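Local structure of hypothetical protein DUF871 (Enterococcus faecalis, 2P0O) at residues K63-V68 with R140-H145; G95-Y100 with W144-P149; T158-K163 with P193-H198; W166-G171 with Y215-Y220. The protein is of unknown function but probably cleaves glycosides of 6-phospho-N-acetylmuramic acid, a step of cell-wall recycling, as a TIM-barrel glycosidase. All blocks are in the same frame, centred on the assembly; numbering follows the deposited sequence.

Interaction 1. Residues K63-V68 with R140-H145; sequences KMKIMV and RLEAWH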
# COMPACT_ATOMS: atom_id res chain seq x y z
N LYS A 63 -0.28 17.21 -9.81
CA LYS A 63 -1.42 16.47 -10.40
C LYS A 63 -1.85 15.32 -9.51
O LYS A 63 -1.80 14.14 -9.87
CB LYS A 63 -1.13 16.00 -11.83
CG LYS A 63 -1.09 17.12 -12.85
CD LYS A 63 -0.41 16.63 -14.09
CE LYS A 63 -0.11 17.76 -15.07
NZ LYS A 63 0.88 17.27 -16.07
N MSE A 64 -2.27 15.71 -8.31
CA MSE A 64 -2.66 14.76 -7.30
C MSE A 64 -3.98 15.22 -6.71
O MSE A 64 -4.27 16.41 -6.65
CB MSE A 64 -1.61 14.68 -6.20
CG MSE A 64 -0.27 14.19 -6.69
SE MSE A 64 1.03 14.23 -5.23
CE MSE A 64 0.65 12.56 -4.28
N LYS A 65 -4.76 14.25 -6.28
CA LYS A 65 -6.05 14.53 -5.69
C LYS A 65 -5.88 14.77 -4.20
O LYS A 65 -4.86 14.39 -3.61
CB LYS A 65 -6.97 13.36 -5.99
CG LYS A 65 -7.20 13.22 -7.50
CD LYS A 65 -8.21 12.14 -7.83
CE LYS A 65 -9.63 12.66 -7.66
NZ LYS A 65 -10.59 11.53 -7.75
N ILE A 66 -6.87 15.45 -3.61
CA ILE A 66 -6.92 15.66 -2.17
C ILE A 66 -8.32 15.40 -1.64
O ILE A 66 -9.27 16.11 -1.98
CB ILE A 66 -6.52 17.09 -1.73
CG1 ILE A 66 -5.12 17.48 -2.22
CG2 ILE A 66 -6.58 17.19 -0.23
CD1 ILE A 66 -4.74 18.94 -1.87
N MSE A 67 -8.44 14.38 -0.81
CA MSE A 67 -9.67 14.12 -0.10
C MSE A 67 -9.46 14.74 1.28
O MSE A 67 -8.47 14.42 1.97
CB MSE A 67 -9.90 12.60 -0.06
CG MSE A 67 -10.96 12.09 0.95
SE MSE A 67 -12.72 12.87 0.58
CE MSE A 67 -13.13 12.14 -1.20
N VAL A 68 -10.36 15.63 1.68
CA VAL A 68 -10.27 16.23 3.01
C VAL A 68 -11.37 15.69 3.94
O VAL A 68 -12.57 15.86 3.70
CB VAL A 68 -10.36 17.79 2.98
CG1 VAL A 68 -10.35 18.36 4.39
CG2 VAL A 68 -9.24 18.43 2.12
N ARG A 140 -18.86 9.36 -8.25
CA ARG A 140 -18.04 10.24 -7.43
C ARG A 140 -18.10 10.02 -5.91
O ARG A 140 -17.66 10.85 -5.13
CB ARG A 140 -18.31 11.68 -7.81
CG ARG A 140 -17.83 11.88 -9.22
CD ARG A 140 -17.89 13.25 -9.58
NE ARG A 140 -16.69 13.99 -9.24
CZ ARG A 140 -16.53 15.23 -9.69
NH1 ARG A 140 -17.48 15.75 -10.44
NH2 ARG A 140 -15.45 15.93 -9.39
N LEU A 141 -18.63 8.86 -5.53
CA LEU A 141 -18.80 8.52 -4.14
C LEU A 141 -17.71 7.54 -3.75
O LEU A 141 -17.55 6.51 -4.41
CB LEU A 141 -20.18 7.91 -3.90
CG LEU A 141 -21.38 8.85 -4.07
CD1 LEU A 141 -22.71 8.11 -3.85
CD2 LEU A 141 -21.27 10.11 -3.19
N GLU A 142 -16.96 7.87 -2.70
CA GLU A 142 -15.83 7.05 -2.28
C GLU A 142 -16.07 6.58 -0.86
O GLU A 142 -16.17 7.40 0.05
CB GLU A 142 -14.52 7.84 -2.36
CG GLU A 142 -14.28 8.39 -3.76
CD GLU A 142 -12.98 9.17 -3.94
OE1 GLU A 142 -12.24 9.44 -2.96
OE2 GLU A 142 -12.68 9.49 -5.11
N ALA A 143 -16.20 5.27 -0.67
CA ALA A 143 -16.40 4.76 0.67
C ALA A 143 -15.02 4.50 1.24
O ALA A 143 -14.31 3.62 0.73
CB ALA A 143 -17.25 3.50 0.64
N TRP A 144 -14.63 5.29 2.24
CA TRP A 144 -13.32 5.17 2.90
C TRP A 144 -13.40 4.42 4.21
O TRP A 144 -14.21 4.75 5.10
CB TRP A 144 -12.70 6.54 3.21
CG TRP A 144 -12.22 7.28 2.05
CD1 TRP A 144 -12.99 7.87 1.08
CD2 TRP A 144 -10.86 7.57 1.72
NE1 TRP A 144 -12.19 8.48 0.16
CE2 TRP A 144 -10.88 8.31 0.52
CE3 TRP A 144 -9.62 7.24 2.30
CZ2 TRP A 144 -9.71 8.77 -0.11
CZ3 TRP A 144 -8.45 7.68 1.67
CH2 TRP A 144 -8.50 8.44 0.48
N HIS A 145 -12.56 3.40 4.33
CA HIS A 145 -12.39 2.75 5.62
C HIS A 145 -11.62 3.65 6.54
O HIS A 145 -10.98 4.61 6.11
CB HIS A 145 -11.63 1.46 5.43
CG HIS A 145 -12.46 0.37 4.86
ND1 HIS A 145 -13.30 -0.41 5.63
CD2 HIS A 145 -12.58 -0.09 3.59
CE1 HIS A 145 -13.92 -1.28 4.85
NE2 HIS A 145 -13.49 -1.11 3.61

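Interaction 2. Residues G95-Y100 with W144-P149; sequences GLRMDY and WHNYYP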
# COMPACT_ATOMS: atom_id res chain seq x y z
N GLY A 95 -12.11 16.47 -3.06
CA GLY A 95 -13.02 15.62 -2.32
C GLY A 95 -13.23 16.06 -0.89
O GLY A 95 -12.32 16.58 -0.25
N LEU A 96 -14.45 15.87 -0.41
CA LEU A 96 -14.75 16.07 1.00
C LEU A 96 -15.40 14.85 1.63
O LEU A 96 -16.29 14.23 1.05
CB LEU A 96 -15.58 17.33 1.23
CG LEU A 96 -14.86 18.64 0.90
CD1 LEU A 96 -15.86 19.79 0.68
CD2 LEU A 96 -13.80 18.99 1.97
N ARG A 97 -14.89 14.49 2.80
CA ARG A 97 -15.48 13.46 3.65
C ARG A 97 -16.02 14.16 4.89
O ARG A 97 -15.25 14.56 5.78
CB ARG A 97 -14.46 12.39 3.99
CG ARG A 97 -15.00 11.20 4.81
CD ARG A 97 -14.08 10.01 4.58
NE ARG A 97 -14.47 8.79 5.29
CZ ARG A 97 -13.91 8.37 6.43
NH1 ARG A 97 -12.94 9.07 7.00
NH2 ARG A 97 -14.32 7.24 6.98
N MSE A 98 -17.33 14.35 4.91
CA MSE A 98 -18.00 15.04 5.99
C MSE A 98 -18.58 14.01 6.96
O MSE A 98 -19.04 12.94 6.57
CB MSE A 98 -19.12 15.93 5.47
CG MSE A 98 -18.73 16.83 4.33
SE MSE A 98 -17.33 18.15 4.72
CE MSE A 98 -18.13 19.17 6.18
N ASP A 99 -18.55 14.34 8.22
CA ASP A 99 -18.87 13.33 9.21
C ASP A 99 -19.84 14.00 10.13
O ASP A 99 -20.86 13.41 10.51
CB ASP A 99 -17.60 12.84 9.92
CG ASP A 99 -16.36 12.89 9.00
OD1 ASP A 99 -15.82 14.02 8.81
OD2 ASP A 99 -15.97 11.82 8.43
N TYR A 100 -19.55 15.25 10.44
CA TYR A 100 -20.44 16.01 11.27
C TYR A 100 -21.20 16.98 10.39
O TYR A 100 -20.63 17.49 9.42
CB TYR A 100 -19.65 16.72 12.37
N TRP A 144 -14.63 5.29 2.24
CA TRP A 144 -13.32 5.17 2.90
C TRP A 144 -13.40 4.42 4.21
O TRP A 144 -14.21 4.75 5.10
CB TRP A 144 -12.70 6.54 3.21
CG TRP A 144 -12.22 7.28 2.05
CD1 TRP A 144 -12.99 7.87 1.08
CD2 TRP A 144 -10.86 7.57 1.72
NE1 TRP A 144 -12.19 8.48 0.16
CE2 TRP A 144 -10.88 8.31 0.52
CE3 TRP A 144 -9.62 7.24 2.30
CZ2 TRP A 144 -9.71 8.77 -0.11
CZ3 TRP A 144 -8.45 7.68 1.67
CH2 TRP A 144 -8.50 8.44 0.48
N HIS A 145 -12.56 3.40 4.33
CA HIS A 145 -12.39 2.75 5.62
C HIS A 145 -11.62 3.65 6.54
O HIS A 145 -10.98 4.61 6.11
CB HIS A 145 -11.63 1.46 5.43
CG HIS A 145 -12.46 0.37 4.86
ND1 HIS A 145 -13.30 -0.41 5.63
CD2 HIS A 145 -12.58 -0.09 3.59
CE1 HIS A 145 -13.92 -1.28 4.85
NE2 HIS A 145 -13.49 -1.11 3.61
N ASN A 146 -11.71 3.36 7.81
CA ASN A 146 -10.96 4.06 8.81
C ASN A 146 -9.60 3.44 8.99
O ASN A 146 -9.32 2.38 8.41
CB ASN A 146 -11.73 3.96 10.11
CG ASN A 146 -13.05 4.70 10.06
OD1 ASN A 146 -13.18 5.72 9.39
ND2 ASN A 146 -14.03 4.22 10.83
N TYR A 147 -8.76 4.11 9.79
CA TYR A 147 -7.53 3.48 10.30
C TYR A 147 -7.54 3.38 11.81
O TYR A 147 -8.40 3.96 12.48
CB TYR A 147 -6.25 4.17 9.80
CG TYR A 147 -6.23 5.67 10.01
CD1 TYR A 147 -6.10 6.20 11.29
CD2 TYR A 147 -6.34 6.54 8.94
CE1 TYR A 147 -6.08 7.59 11.51
CE2 TYR A 147 -6.32 7.93 9.14
CZ TYR A 147 -6.18 8.43 10.43
OH TYR A 147 -6.14 9.78 10.65
N TYR A 148 -6.60 2.62 12.37
CA TYR A 148 -6.72 2.21 13.76
C TYR A 148 -5.42 2.39 14.47
O TYR A 148 -4.57 1.50 14.40
CB TYR A 148 -7.24 0.76 13.83
CG TYR A 148 -8.59 0.65 13.18
CD1 TYR A 148 -9.77 0.95 13.90
CD2 TYR A 148 -8.70 0.36 11.85
CE1 TYR A 148 -11.03 0.91 13.26
CE2 TYR A 148 -9.94 0.32 11.22
CZ TYR A 148 -11.08 0.61 11.91
OH TYR A 148 -12.29 0.54 11.25
N PRO A 149 -5.24 3.54 15.18
CA PRO A 149 -4.03 3.81 15.96
C PRO A 149 -3.77 2.79 17.07
O PRO A 149 -2.62 2.47 17.34
CB PRO A 149 -4.29 5.19 16.60
CG PRO A 149 -5.35 5.84 15.77
CD PRO A 149 -6.23 4.64 15.33

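Interaction 3. Residues T158-K163 with P193-H198; sequences TFFNEK and PTLEKH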
# COMPACT_ATOMS: atom_id res chain seq x y z
N THR A 158 -12.43 -10.93 6.79
CA THR A 158 -13.78 -11.42 6.49
C THR A 158 -14.80 -10.28 6.44
O THR A 158 -15.55 -10.14 5.45
CB THR A 158 -14.20 -12.51 7.53
OG1 THR A 158 -13.36 -13.66 7.39
CG2 THR A 158 -15.67 -12.95 7.40
N PHE A 159 -14.87 -9.51 7.53
CA PHE A 159 -15.73 -8.35 7.63
C PHE A 159 -15.41 -7.35 6.53
O PHE A 159 -16.30 -6.80 5.90
CB PHE A 159 -15.56 -7.69 9.01
CG PHE A 159 -16.13 -6.29 9.11
CD1 PHE A 159 -15.39 -5.18 8.72
CD2 PHE A 159 -17.41 -6.09 9.63
CE1 PHE A 159 -15.91 -3.86 8.83
CE2 PHE A 159 -17.95 -4.80 9.75
CZ PHE A 159 -17.20 -3.67 9.35
N PHE A 160 -14.12 -7.11 6.33
CA PHE A 160 -13.62 -6.22 5.29
C PHE A 160 -14.10 -6.69 3.92
O PHE A 160 -14.66 -5.89 3.16
CB PHE A 160 -12.10 -6.19 5.40
CG PHE A 160 -11.37 -5.36 4.35
CD1 PHE A 160 -11.27 -3.98 4.48
CD2 PHE A 160 -10.68 -5.99 3.32
CE1 PHE A 160 -10.53 -3.21 3.58
CE2 PHE A 160 -9.93 -5.23 2.39
CZ PHE A 160 -9.86 -3.84 2.53
N ASN A 161 -13.90 -7.98 3.61
CA ASN A 161 -14.28 -8.53 2.32
C ASN A 161 -15.79 -8.46 2.14
O ASN A 161 -16.29 -8.10 1.08
CB ASN A 161 -13.85 -9.99 2.19
CG ASN A 161 -12.38 -10.13 1.88
OD1 ASN A 161 -11.68 -9.14 1.62
ND2 ASN A 161 -11.90 -11.36 1.90
N GLU A 162 -16.48 -8.81 3.22
CA GLU A 162 -17.94 -8.78 3.26
C GLU A 162 -18.46 -7.38 2.99
O GLU A 162 -19.36 -7.20 2.16
CB GLU A 162 -18.40 -9.25 4.64
CG GLU A 162 -19.86 -9.58 4.77
CD GLU A 162 -20.21 -10.16 6.16
OE1 GLU A 162 -20.05 -9.46 7.20
OE2 GLU A 162 -20.65 -11.33 6.19
N LYS A 163 -17.88 -6.40 3.67
CA LYS A 163 -18.28 -5.01 3.54
C LYS A 163 -18.02 -4.49 2.13
O LYS A 163 -18.89 -3.90 1.50
CB LYS A 163 -17.55 -4.16 4.59
CG LYS A 163 -17.96 -2.69 4.69
CD LYS A 163 -19.43 -2.49 5.04
CE LYS A 163 -19.71 -2.65 6.51
NZ LYS A 163 -21.17 -2.55 6.71
N PRO A 193 -2.99 1.18 10.35
CA PRO A 193 -3.55 0.27 9.38
C PRO A 193 -5.07 0.34 9.41
O PRO A 193 -5.66 0.75 10.41
CB PRO A 193 -3.09 -1.09 9.91
CG PRO A 193 -3.15 -0.92 11.41
CD PRO A 193 -2.72 0.51 11.65
N THR A 194 -5.70 -0.10 8.34
CA THR A 194 -7.10 -0.51 8.37
C THR A 194 -7.24 -1.95 8.90
O THR A 194 -8.05 -2.19 9.78
CB THR A 194 -7.72 -0.40 6.96
OG1 THR A 194 -7.77 0.97 6.58
CG2 THR A 194 -9.12 -0.98 6.91
N LEU A 195 -6.50 -2.90 8.34
CA LEU A 195 -6.64 -4.30 8.70
C LEU A 195 -5.62 -4.61 9.76
O LEU A 195 -4.44 -4.26 9.61
CB LEU A 195 -6.40 -5.21 7.50
CG LEU A 195 -7.55 -5.23 6.45
CD1 LEU A 195 -6.99 -5.38 5.06
CD2 LEU A 195 -8.55 -6.32 6.69
N GLU A 196 -6.06 -5.24 10.83
CA GLU A 196 -5.14 -5.54 11.94
C GLU A 196 -3.98 -6.45 11.49
O GLU A 196 -2.92 -6.37 12.07
CB GLU A 196 -5.87 -6.18 13.11
CG GLU A 196 -5.07 -6.15 14.48
CD GLU A 196 -4.55 -4.76 14.85
OE1 GLU A 196 -5.18 -3.72 14.46
OE2 GLU A 196 -3.50 -4.69 15.50
N LYS A 197 -4.21 -7.34 10.53
CA LYS A 197 -3.12 -8.22 10.07
C LYS A 197 -1.96 -7.42 9.45
O LYS A 197 -0.88 -7.95 9.24
CB LYS A 197 -3.65 -9.27 9.08
CG LYS A 197 -4.10 -8.64 7.75
CD LYS A 197 -4.45 -9.75 6.71
CE LYS A 197 -5.03 -9.07 5.47
NZ LYS A 197 -5.45 -10.04 4.44
N HIS A 198 -2.17 -6.15 9.14
CA HIS A 198 -1.10 -5.34 8.60
C HIS A 198 -0.27 -4.62 9.65
O HIS A 198 0.68 -3.93 9.31
CB HIS A 198 -1.64 -4.36 7.58
CG HIS A 198 -2.08 -5.03 6.31
ND1 HIS A 198 -2.99 -4.47 5.45
CD2 HIS A 198 -1.74 -6.22 5.77
CE1 HIS A 198 -3.18 -5.28 4.42
NE2 HIS A 198 -2.45 -6.36 4.60

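Interaction 4. Residues W166-G171 with Y215-Y220; sequences WLKELG and YVDAVY. With NA (sodium ion), chain C.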
# COMPACT_ATOMS: atom_id res chain seq x y z
N TRP A 166 -20.39 -5.78 -0.70
CA TRP A 166 -21.62 -5.03 -0.52
C TRP A 166 -21.48 -3.62 -1.08
O TRP A 166 -22.26 -3.21 -1.94
CB TRP A 166 -21.97 -4.98 0.97
CG TRP A 166 -23.20 -4.20 1.34
CD1 TRP A 166 -24.51 -4.55 1.07
CD2 TRP A 166 -23.26 -2.97 2.08
NE1 TRP A 166 -25.36 -3.60 1.60
CE2 TRP A 166 -24.62 -2.63 2.22
CE3 TRP A 166 -22.29 -2.13 2.64
CZ2 TRP A 166 -25.04 -1.47 2.89
CZ3 TRP A 166 -22.70 -0.99 3.31
CH2 TRP A 166 -24.06 -0.67 3.42
N LEU A 167 -20.46 -2.89 -0.61
CA LEU A 167 -20.19 -1.53 -1.09
C LEU A 167 -20.12 -1.48 -2.61
O LEU A 167 -20.78 -0.66 -3.23
CB LEU A 167 -18.93 -0.92 -0.45
CG LEU A 167 -18.97 -0.66 1.06
CD1 LEU A 167 -17.57 -0.45 1.67
CD2 LEU A 167 -19.90 0.48 1.45
N LYS A 168 -19.35 -2.38 -3.21
CA LYS A 168 -19.19 -2.39 -4.66
C LYS A 168 -20.49 -2.77 -5.38
O LYS A 168 -20.77 -2.28 -6.48
CB LYS A 168 -18.06 -3.34 -5.10
CG LYS A 168 -16.66 -3.00 -4.54
CD LYS A 168 -16.02 -1.80 -5.21
CE LYS A 168 -15.53 -2.14 -6.61
NZ LYS A 168 -15.42 -0.92 -7.45
N GLU A 169 -21.27 -3.65 -4.74
CA GLU A 169 -22.56 -4.09 -5.26
C GLU A 169 -23.52 -2.92 -5.29
O GLU A 169 -24.41 -2.87 -6.12
CB GLU A 169 -23.13 -5.18 -4.35
CG GLU A 169 -23.62 -6.42 -5.08
CD GLU A 169 -22.99 -7.70 -4.51
OE1 GLU A 169 -23.21 -8.00 -3.30
OE2 GLU A 169 -22.26 -8.38 -5.27
N LEU A 170 -23.31 -1.97 -4.37
CA LEU A 170 -24.09 -0.74 -4.29
C LEU A 170 -23.57 0.37 -5.21
O LEU A 170 -24.08 1.49 -5.16
CB LEU A 170 -24.16 -0.21 -2.85
CG LEU A 170 -24.87 -1.01 -1.75
CD1 LEU A 170 -24.77 -0.26 -0.43
CD2 LEU A 170 -26.34 -1.30 -2.08
N GLY A 171 -22.56 0.07 -6.03
CA GLY A 171 -22.00 1.04 -6.98
C GLY A 171 -20.86 1.94 -6.50
O GLY A 171 -20.41 2.81 -7.25
N TYR A 215 -12.16 -6.13 -4.93
CA TYR A 215 -13.12 -5.22 -4.30
C TYR A 215 -12.53 -3.98 -3.63
O TYR A 215 -13.25 -3.26 -2.94
CB TYR A 215 -13.99 -5.99 -3.30
CG TYR A 215 -14.73 -7.11 -3.97
CD1 TYR A 215 -15.84 -6.84 -4.78
CD2 TYR A 215 -14.31 -8.43 -3.82
CE1 TYR A 215 -16.52 -7.88 -5.43
CE2 TYR A 215 -14.99 -9.48 -4.45
CZ TYR A 215 -16.09 -9.19 -5.26
OH TYR A 215 -16.76 -10.22 -5.87
N VAL A 216 -11.24 -3.74 -3.83
CA VAL A 216 -10.58 -2.54 -3.32
C VAL A 216 -10.19 -1.69 -4.53
O VAL A 216 -9.61 -2.21 -5.50
CB VAL A 216 -9.32 -2.88 -2.49
CG1 VAL A 216 -8.59 -1.59 -2.02
CG2 VAL A 216 -9.69 -3.79 -1.31
N ASP A 217 -10.47 -0.40 -4.48
CA ASP A 217 -10.14 0.43 -5.63
C ASP A 217 -8.89 1.25 -5.38
O ASP A 217 -8.17 1.59 -6.33
CB ASP A 217 -11.33 1.30 -6.02
CG ASP A 217 -12.55 0.47 -6.38
OD1 ASP A 217 -12.52 -0.20 -7.43
OD2 ASP A 217 -13.52 0.47 -5.60
N ALA A 218 -8.59 1.53 -4.11
CA ALA A 218 -7.47 2.40 -3.77
C ALA A 218 -6.84 2.08 -2.44
O ALA A 218 -7.53 1.64 -1.51
CB ALA A 218 -7.89 3.86 -3.83
N VAL A 219 -5.53 2.29 -2.34
CA VAL A 219 -4.81 2.05 -1.10
C VAL A 219 -3.95 3.27 -0.76
O VAL A 219 -3.16 3.73 -1.60
CB VAL A 219 -3.92 0.79 -1.19
CG1 VAL A 219 -3.27 0.52 0.16
CG2 VAL A 219 -4.74 -0.41 -1.61
N TYR A 220 -4.11 3.77 0.48
CA TYR A 220 -3.40 4.92 1.01
C TYR A 220 -2.51 4.58 2.20
O TYR A 220 -2.90 3.84 3.09
CB TYR A 220 -4.39 6.01 1.44
CG TYR A 220 -4.91 6.85 0.28
CD1 TYR A 220 -5.57 6.24 -0.81
CD2 TYR A 220 -4.75 8.25 0.26
CE1 TYR A 220 -6.05 6.99 -1.89
CE2 TYR A 220 -5.23 9.04 -0.84
CZ TYR A 220 -5.88 8.38 -1.89
OH TYR A 220 -6.37 9.09 -2.96
NA NA C . -8.30 -4.00 -6.63

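Interaction 1. Residues K63-V68 with R140-H145
Met67 and Glu142 hold the nearest pair of CA atoms, 9.6 Å apart, on strand segments 65-68 and 141-144, which run at 63° to each other and leave the space between them to side chains. Met67, a selenomethionine, does most of the bridging. Its CG, anti to the backbone N (chi1 165°), lies against the indole, and bends at chi2 and chi3 turn the methyl toward the carboxylate of Glu142. Met67 CG approaches the outer part of the Trp144 ring obliquely, 3.7 Å from CZ2. The selenium stands farther off, 5.1 Å from the centroid of the five-membered ring, in a slanted Met-aromatic contact. At the end of the chain, CE of Met67 comes to 3.3 Å from OE1 of Glu142. That same oxygen takes the indole N-H of Trp144 on its anti lone pair, NE1 to OE1 being 3.3 Å, with the carboxylate oxygen a little out of the plane of the indole. The bond ties ring and carboxylate together within one strand. The other oxygen, OE2 of Glu142, makes a long salt bridge to Lys65, 3.9 Å from NZ. The lysine's stronger partner is Asp115, which also pairs with Arg140; the two positive groups probably ease the close approach of the Asp115 and Glu142 carboxylates. Around the indole, Phe175 stacks on it and Tyr220 meets it edge-to-face. Strands 65-70 and 141-144 are third and sixth in the closed parallel sheet, so these side chains meet across the interior of a TIM barrel and help to fill its core.

Interaction 2. Residues G95-Y100 with W144-P149
Arg97 reaches from strand 95-98 to Trp144 and Asn146, and its long side chain supplies most of what is buried here. With CG anti to the backbone N (chi1 -176°) and the chain drawn out straight as far as NE, the guanidinium is carried over to the place where strand 141-144 gives way to the following loop. Trp144 contributes its root more than its ring: CB lies over one face of the guanidinium, 3.5 Å from NE, while the indole leads away from the arginine. The main chain of the tryptophan is close too, its carbonyl O 3.1 Å from NH2 of Arg97. Asn146 comes in at the edge of the guanidinium. Its OD1 accepts a hydrogen bond from Arg97 NH2 of 3.1 Å, nearly straight at 164°, with the oxygen lying in the guanidinium plane. The two flat groups are turned well apart, 61° between their planes, and NH2 stands somewhat out of the plane of the amide carbonyl. Asn146 also packs on Asn119 of the intervening strand 115-119. The remaining nitrogens of Arg97 are engaged elsewhere, NH1 in a salt bridge with Asp69 and NE in a hydrogen bond to the backbone O of Leu118. With each of its three nitrogens gripped by a different residue, the guanidinium can hardly rotate, and its charge is balanced at least in part by Asp69. A fixed arginine near the C-terminal ends of the strands, where TIM barrels place their active sites, is consistent with a lining of the catalytic pocket, although no substrate marks it here.

Interaction 3. Residues T158-K163 with P193-H198
Thr194 is the first residue of 193-198 to meet the helix, its methyl CG2 standing obliquely to the ring of Phe160 at 4.2 Å from CE1. The hydroxyl of the threonine serves another purpose, since OG1 is hydrogen-bonded to the carbonyl of Asn146 and to the backbone N of Phe177. One residue on, Leu195 makes the main contact. Both of its methyls lean on Phe160, the two side chains crossing at about a right angle. CD1 sits squarely over the ring, 4.0 Å from the centroid and 13° off the normal, a clear CH-pi contact. CD2 settles nearer the root of the side chain, 3.8 Å from Phe160 CB. In Phe160, CG anti to the backbone N (chi1 177°) sends the ring out from the helix toward the loop, and chi2 near 80° sets the turn of its face. From Glu196 to His198 the chain makes a 3-10 turn, closed by the bond from His198 N to Leu195 O, 3.0 Å long. Glu196 binds the backbone N of Gly154 just before the helix, and Lys197 NZ binds OG1 of Thr157, at the helix start. The contact thus fills an apolar corner between helix 157-169, which follows strand 141-144, and the loop leading from strand 173-178 into helix 203-212. Leu210 of that last helix touches both Phe160 and Leu195, while His145, just past strand 141-144, meets the phenylalanine ring.

Interaction 4. Residues W166-G171 with Y215-Y220
Lys168 is bent at both chi2 (-74°) and chi3 (-75°), a double kink that curls its chain past Tyr215 and sets the ammonium in front of Asp217. The carboxylate faces it from the opposite direction, with CG of Asp217 anti to its own carbonyl carbon. The result is a two-pronged salt bridge: Lys168 NZ lies 3.0 Å from OD1 of Asp217 and 3.0 Å from OD2, and both oxygens offer their syn lone pairs. The methylenes follow the same path, with CD of Lys168 only 3.4 Å from OD2 of Asp217. Farther back along the chain, CG of Lys168 lies at the edge of the Tyr215 ring, in its plane, 3.9 Å from CD1. Asp217 OD2 is shared, taking the backbone N-H of Val174 on strand 173-178 as well. Lys168 itself belongs to the last turn of its helix, which ends in a Schellman motif with Gly171 N bonded to Lys168 O. Between Tyr215 and Asp217, the carbonyl of Val216 binds the sodium ion at 2.5 Å, alongside the carbonyls of Met211 and Asp213. The ion pair therefore joins the end of helix 157-169 to the approach to strand 218-221, next to a metal-binding turn. Being partly exposed, it is probably screened by solvent, yet the carboxylate is held at both oxygens by NZ and at OD2 also by Val174, which should limit its rotation.

Overall arrangement
All four contacts belong to the TIM barrel. Interactions 1 and 2, with centres 10 Å apart, share Trp144 and use neighbouring strands: Val68 O meets Arg97 N at 2.8 Å. Interaction 1 fills the interior, and interaction 2 lies toward the mouth, where a substrate would be expected. Loop 144-149 leads on to interaction 3 through Asn146 O and Thr194 OG1, 2.8 Å apart. Interactions 3 and 4 use successive parts of helix 157-169 and touch where Phe160 CZ packs 3.8 Å from Val216 CG2. Interaction 4 includes a sodium ligand, and the ion is about 9 Å from the Phe160 side chain. Tyr220 leads back to interaction 1, its CZ 3.5 Å from Trp144 CH2.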